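PDB 6RBN: Afp3 from Serratia entomophila, which forms part of the helical sheath around the inner tube of a contractile injection system, the anti-feeding prophage, and probably drives its contraction together with the other sheath subunits. Local coordinates for residues P30-R35 against V113-Y118; L155-D160 against L273-Y278. One frame throughout, in Å; residues are numbered along the deposited sequence.

Contact 1: residues P30-R35 against V113-Y118; sequences PLFVAR and VALRLY
The rings of Phe32 and Tyr118 make an edge-to-face pair: the edge of Phe32 is directed at one face of Tyr118, with CZ of Phe32 3.5 Å from CD1 of Tyr118, off the middle of the ring. The centroids are 5.0 Å apart and the planes are turned 72° against each other. Within its own segment, Phe32 carries CB of Pro30 over one face, toward the rim. Tyr118 and the same proline approach from opposite directions, OH of Tyr118 3.3 Å from CD of Pro30 and its CZ 3.8 Å from CG of Pro30. A chi1 of 173° sets CG of Tyr118 anti to the backbone N, which places the ring against Phe32 and Pro30. Leu115, one turn earlier, brings its CD2 branch to within 3.6 Å of CD2 of Phe32. All four residues are buried and meet by van der Waals packing. Strand 31-34 is an outermost strand of a small mixed sheet within the chain and runs parallel to strand 127-130, whose Leu128 touches both Phe32 and Leu115. Helix 111-120 packs against this sheet; Trp53 and Tyr56 of helix 53-59 border Leu115, while Ala275 of helix 271-284 lies against Phe32 and Tyr118.

Contact 2: residues L155-D160 against L273-Y278; sequences LLASPD and LIAGVY
Leu155 gives up the most surface here, to Ala275 and Tyr278, which lie on one side of helix 271-284. Its CD1 stands 3.6 Å from CD2 of Tyr278 and 4.3 Å from CB of Ala275, and so spans the two helix residues. The other branch, CD2, lies in the plane of the Tyr278 ring at its edge, 3.8 Å from CD2 of Tyr278. Both methyls thus gather at CD2 of the ring. With chi1 at -63°, Leu155 has CG opposite its carbonyl carbon, which brings the branched end against Tyr278. The segment 273-278 belongs to the subtilisin-like domain of the phage tail sheath family, and here its helix packs against the irregular chain that joins helix 143-149 to helix 163-172. Ala275 forms the second point of approach: its CB is 4.3 Å from CB of Ala157, and the small side chains let the backbones come together, CA of Ala157 and CA of Ala275 being 6.9 Å apart. Leu186 of strand 185-188 adjoins Ala157, Ala275 and Tyr278. Beyond the apolar patch, the hydroxyl of Tyr278 is hydrogen-bonded to that of Tyr207, which gives the polar end of this buried ring a partner.

Both segments of contact 1 precede those of contact 2 in the sequence, yet the centres of the two contacts are only about 7 Å apart and they share one buried interior. Between segments 30-35 and 155-160, NH1 of Arg35 forms a salt bridge of 2.8 Å with OD2 of Asp160, and CD1 of Phe32 packs 3.2 Å from O of Ala157. The two helices also meet, CE1 of Tyr118 lying 3.5 Å from O of Ala275. Strand 31-34, the 155-160 loop and helices 111-120 and 271-284 are thereby joined inside a single subunit, and neither contact is touched by another chain of the sheath-tube assembly.

Contact 1: residues P30-R35 against V113-Y118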
loop_
_atom_site.group_PDB
_atom_site.type_symbol
_atom_site.label_atom_id
_atom_site.label_comp_id
_atom_site.label_asym_id
_atom_site.label_seq_id
_atom_site.Cartn_x
_atom_site.Cartn_y
_atom_site.Cartn_z
ATOM N N PRO D 30 -43.673 48.873 7.923
ATOM C CA PRO D 30 -44.724 49.643 8.587
ATOM C C PRO D 30 -46.031 49.698 7.799
ATOM O O PRO D 30 -46.112 49.291 6.642
ATOM C CB PRO D 30 -44.099 51.039 8.687
ATOM C CG PRO D 30 -43.206 51.106 7.521
ATOM C CD PRO D 30 -42.660 49.743 7.307
ATOM N N LEU D 31 -47.062 50.227 8.466
ATOM C CA LEU D 31 -48.396 50.413 7.888
ATOM C C LEU D 31 -48.843 51.849 8.157
ATOM O O LEU D 31 -49.485 52.141 9.170
ATOM C CB LEU D 31 -49.388 49.406 8.457
ATOM C CG LEU D 31 -50.829 49.514 7.941
ATOM C CD1 LEU D 31 -50.926 49.224 6.471
ATOM C CD2 LEU D 31 -51.743 48.631 8.731
ATOM N N PHE D 32 -48.531 52.754 7.241
ATOM C CA PHE D 32 -48.840 54.160 7.454
ATOM C C PHE D 32 -50.324 54.407 7.217
ATOM O O PHE D 32 -50.814 54.262 6.093
ATOM C CB PHE D 32 -47.993 55.036 6.542
ATOM C CG PHE D 32 -46.528 54.919 6.795
ATOM C CD1 PHE D 32 -45.962 55.487 7.918
ATOM C CD2 PHE D 32 -45.712 54.258 5.904
ATOM C CE1 PHE D 32 -44.617 55.383 8.159
ATOM C CE2 PHE D 32 -44.365 54.162 6.137
ATOM C CZ PHE D 32 -43.820 54.720 7.268
ATOM N N VAL D 33 -51.035 54.776 8.275
ATOM C CA VAL D 33 -52.448 55.123 8.201
ATOM C C VAL D 33 -52.519 56.644 8.153
ATOM O O VAL D 33 -52.331 57.321 9.167
ATOM C CB VAL D 33 -53.236 54.555 9.383
ATOM C CG1 VAL D 33 -54.687 54.982 9.304
ATOM C CG2 VAL D 33 -53.127 53.046 9.410
ATOM N N ALA D 34 -52.777 57.190 6.969
ATOM C CA ALA D 34 -52.853 58.632 6.793
ATOM C C ALA D 34 -53.844 58.934 5.677
ATOM O O ALA D 34 -54.527 58.040 5.171
ATOM C CB ALA D 34 -51.466 59.217 6.511
ATOM N N ARG D 35 -53.918 60.206 5.290
ATOM C CA ARG D 35 -54.882 60.657 4.286
ATOM C C ARG D 35 -54.254 60.578 2.896
ATOM O O ARG D 35 -53.909 61.579 2.266
ATOM C CB ARG D 35 -55.352 62.071 4.598
ATOM C CG ARG D 35 -56.173 62.202 5.860
ATOM C CD ARG D 35 -56.643 63.634 6.039
ATOM N NE ARG D 35 -57.505 63.799 7.207
ATOM C CZ ARG D 35 -57.069 64.133 8.417
ATOM N NH1 ARG D 35 -55.777 64.344 8.622
ATOM N NH2 ARG D 35 -57.925 64.261 9.419
ATOM N N VAL D 113 -45.847 63.929 1.631
ATOM C CA VAL D 113 -44.572 64.452 2.108
ATOM C C VAL D 113 -43.972 63.508 3.140
ATOM O O VAL D 113 -42.749 63.324 3.190
ATOM C CB VAL D 113 -44.778 65.876 2.667
ATOM C CG1 VAL D 113 -43.485 66.467 3.205
ATOM C CG2 VAL D 113 -45.363 66.781 1.599
ATOM N N ALA D 114 -44.815 62.862 3.948
ATOM C CA ALA D 114 -44.325 61.983 5.006
ATOM C C ALA D 114 -43.723 60.698 4.452
ATOM O O ALA D 114 -42.857 60.100 5.099
ATOM C CB ALA D 114 -45.452 61.663 5.986
ATOM N N LEU D 115 -44.151 60.254 3.267
ATOM C CA LEU D 115 -43.520 59.075 2.686
ATOM C C LEU D 115 -42.197 59.384 2.014
ATOM O O LEU D 115 -41.335 58.504 1.951
ATOM C CB LEU D 115 -44.428 58.389 1.672
ATOM C CG LEU D 115 -45.546 57.552 2.263
ATOM C CD1 LEU D 115 -46.269 56.882 1.144
ATOM C CD2 LEU D 115 -44.965 56.529 3.200
ATOM N N ARG D 116 -42.020 60.592 1.483
ATOM C CA ARG D 116 -40.723 60.946 0.917
ATOM C C ARG D 116 -39.657 61.009 2.003
ATOM O O ARG D 116 -38.524 60.566 1.793
ATOM C CB ARG D 116 -40.834 62.256 0.140
ATOM C CG ARG D 116 -39.514 62.773 -0.380
ATOM C CD ARG D 116 -39.672 63.838 -1.434
ATOM N NE ARG D 116 -40.074 63.248 -2.707
ATOM C CZ ARG D 116 -40.416 63.946 -3.783
ATOM N NH1 ARG D 116 -40.762 63.316 -4.896
ATOM N NH2 ARG D 116 -40.412 65.271 -3.749
ATOM N N LEU D 117 -40.020 61.466 3.195
ATOM C CA LEU D 117 -39.085 61.417 4.309
ATOM C C LEU D 117 -38.892 60.008 4.847
ATOM O O LEU D 117 -37.916 59.764 5.561
ATOM C CB LEU D 117 -39.561 62.337 5.419
ATOM C CG LEU D 117 -39.579 63.798 4.997
ATOM C CD1 LEU D 117 -40.212 64.588 6.088
ATOM C CD2 LEU D 117 -38.172 64.284 4.723
ATOM N N TYR D 118 -39.798 59.083 4.532
ATOM C CA TYR D 118 -39.595 57.690 4.912
ATOM C C TYR D 118 -38.521 57.037 4.052
ATOM O O TYR D 118 -37.641 56.339 4.565
ATOM C CB TYR D 118 -40.909 56.917 4.820
ATOM C CG TYR D 118 -40.751 55.433 5.044
ATOM C CD1 TYR D 118 -40.472 54.927 6.303
ATOM C CD2 TYR D 118 -40.884 54.538 3.993
ATOM C CE1 TYR D 118 -40.327 53.573 6.506
ATOM C CE2 TYR D 118 -40.738 53.187 4.187
ATOM C CZ TYR D 118 -40.462 52.710 5.443
ATOM O OH TYR D 118 -40.315 51.362 5.639
#

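Contact 2: residues L155-D160 against L273-Y278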
loop_
_atom_site.group_PDB
_atom_site.type_symbol
_atom_site.label_atom_id
_atom_site.label_comp_id
_atom_site.label_asym_id
_atom_site.label_seq_id
_atom_site.Cartn_x
_atom_site.Cartn_y
_atom_site.Cartn_z
ATOM N N LEU D 155 -44.329 47.247 12.102
ATOM C CA LEU D 155 -44.529 48.555 12.712
ATOM C C LEU D 155 -45.876 49.125 12.288
ATOM O O LEU D 155 -46.427 48.745 11.253
ATOM C CB LEU D 155 -43.409 49.510 12.303
ATOM C CG LEU D 155 -41.991 49.143 12.734
ATOM C CD1 LEU D 155 -40.999 50.071 12.076
ATOM C CD2 LEU D 155 -41.859 49.205 14.239
ATOM N N LEU D 156 -46.433 50.019 13.109
ATOM C CA LEU D 156 -47.685 50.679 12.745
ATOM C C LEU D 156 -47.480 52.118 12.308
ATOM O O LEU D 156 -47.530 52.390 11.109
ATOM C CB LEU D 156 -48.664 50.563 13.912
ATOM C CG LEU D 156 -49.003 49.100 14.224
ATOM C CD1 LEU D 156 -49.852 48.970 15.474
ATOM C CD2 LEU D 156 -49.688 48.437 13.045
ATOM N N ALA D 157 -47.148 53.041 13.223
ATOM C CA ALA D 157 -46.622 54.390 12.935
ATOM C C ALA D 157 -47.500 55.224 11.987
ATOM O O ALA D 157 -47.132 55.466 10.845
ATOM C CB ALA D 157 -45.200 54.296 12.371
ATOM N N SER D 158 -48.672 55.649 12.465
ATOM C CA SER D 158 -49.574 56.464 11.630
ATOM C C SER D 158 -49.102 57.917 11.540
ATOM O O SER D 158 -49.101 58.618 12.558
ATOM C CB SER D 158 -50.989 56.428 12.180
ATOM O OG SER D 158 -51.070 57.126 13.409
ATOM N N PRO D 159 -48.716 58.419 10.340
ATOM C CA PRO D 159 -48.083 59.753 10.185
ATOM C C PRO D 159 -49.034 60.903 9.857
ATOM O O PRO D 159 -49.030 61.466 8.753
ATOM C CB PRO D 159 -47.103 59.499 9.040
ATOM C CG PRO D 159 -47.850 58.536 8.164
ATOM C CD PRO D 159 -48.684 57.667 9.076
ATOM N N ASP D 160 -49.851 61.324 10.817
ATOM C CA ASP D 160 -50.812 62.361 10.465
ATOM C C ASP D 160 -50.714 63.540 11.426
ATOM O O ASP D 160 -50.586 63.341 12.638
ATOM C CB ASP D 160 -52.229 61.792 10.472
ATOM C CG ASP D 160 -53.236 62.728 9.850
ATOM O OD1 ASP D 160 -53.234 62.862 8.610
ATOM O OD2 ASP D 160 -54.030 63.330 10.597
ATOM N N LEU D 273 -40.577 59.244 9.962
ATOM C CA LEU D 273 -39.122 59.279 9.869
ATOM C C LEU D 273 -38.489 58.209 10.746
ATOM O O LEU D 273 -37.473 57.618 10.374
ATOM C CB LEU D 273 -38.597 60.661 10.257
ATOM C CG LEU D 273 -38.667 61.828 9.267
ATOM C CD1 LEU D 273 -40.058 62.430 9.169
ATOM C CD2 LEU D 273 -37.654 62.884 9.652
ATOM N N ILE D 274 -39.072 57.956 11.921
ATOM C CA ILE D 274 -38.510 56.968 12.838
ATOM C C ILE D 274 -38.740 55.557 12.307
ATOM O O ILE D 274 -37.923 54.653 12.516
ATOM C CB ILE D 274 -39.090 57.170 14.252
ATOM C CG1 ILE D 274 -38.787 58.581 14.745
ATOM C CG2 ILE D 274 -38.495 56.205 15.245
ATOM C CD1 ILE D 274 -37.319 58.904 14.825
ATOM N N ALA D 275 -39.833 55.357 11.566
ATOM C CA ALA D 275 -40.039 54.082 10.883
ATOM C C ALA D 275 -39.004 53.873 9.786
ATOM O O ALA D 275 -38.678 52.733 9.440
ATOM C CB ALA D 275 -41.450 54.016 10.306
ATOM N N GLY D 276 -38.479 54.964 9.228
ATOM C CA GLY D 276 -37.375 54.847 8.297
ATOM C C GLY D 276 -36.075 54.460 8.974
ATOM O O GLY D 276 -35.332 53.618 8.469
ATOM N N VAL D 277 -35.786 55.056 10.135
ATOM C CA VAL D 277 -34.479 54.836 10.747
ATOM C C VAL D 277 -34.430 53.507 11.483
ATOM O O VAL D 277 -33.355 53.069 11.906
ATOM C CB VAL D 277 -34.097 55.997 11.686
ATOM C CG1 VAL D 277 -34.209 57.324 10.966
ATOM C CG2 VAL D 277 -34.908 55.963 12.959
ATOM N N TYR D 278 -35.577 52.850 11.675
ATOM C CA TYR D 278 -35.536 51.474 12.159
ATOM C C TYR D 278 -35.015 50.544 11.076
ATOM O O TYR D 278 -34.218 49.644 11.349
ATOM C CB TYR D 278 -36.907 50.996 12.634
ATOM C CG TYR D 278 -37.374 51.528 13.969
ATOM C CD1 TYR D 278 -36.611 52.422 14.702
ATOM C CD2 TYR D 278 -38.539 51.048 14.541
ATOM C CE1 TYR D 278 -37.046 52.886 15.927
ATOM C CE2 TYR D 278 -38.965 51.490 15.768
ATOM C CZ TYR D 278 -38.215 52.406 16.458
ATOM O OH TYR D 278 -38.639 52.853 17.682
#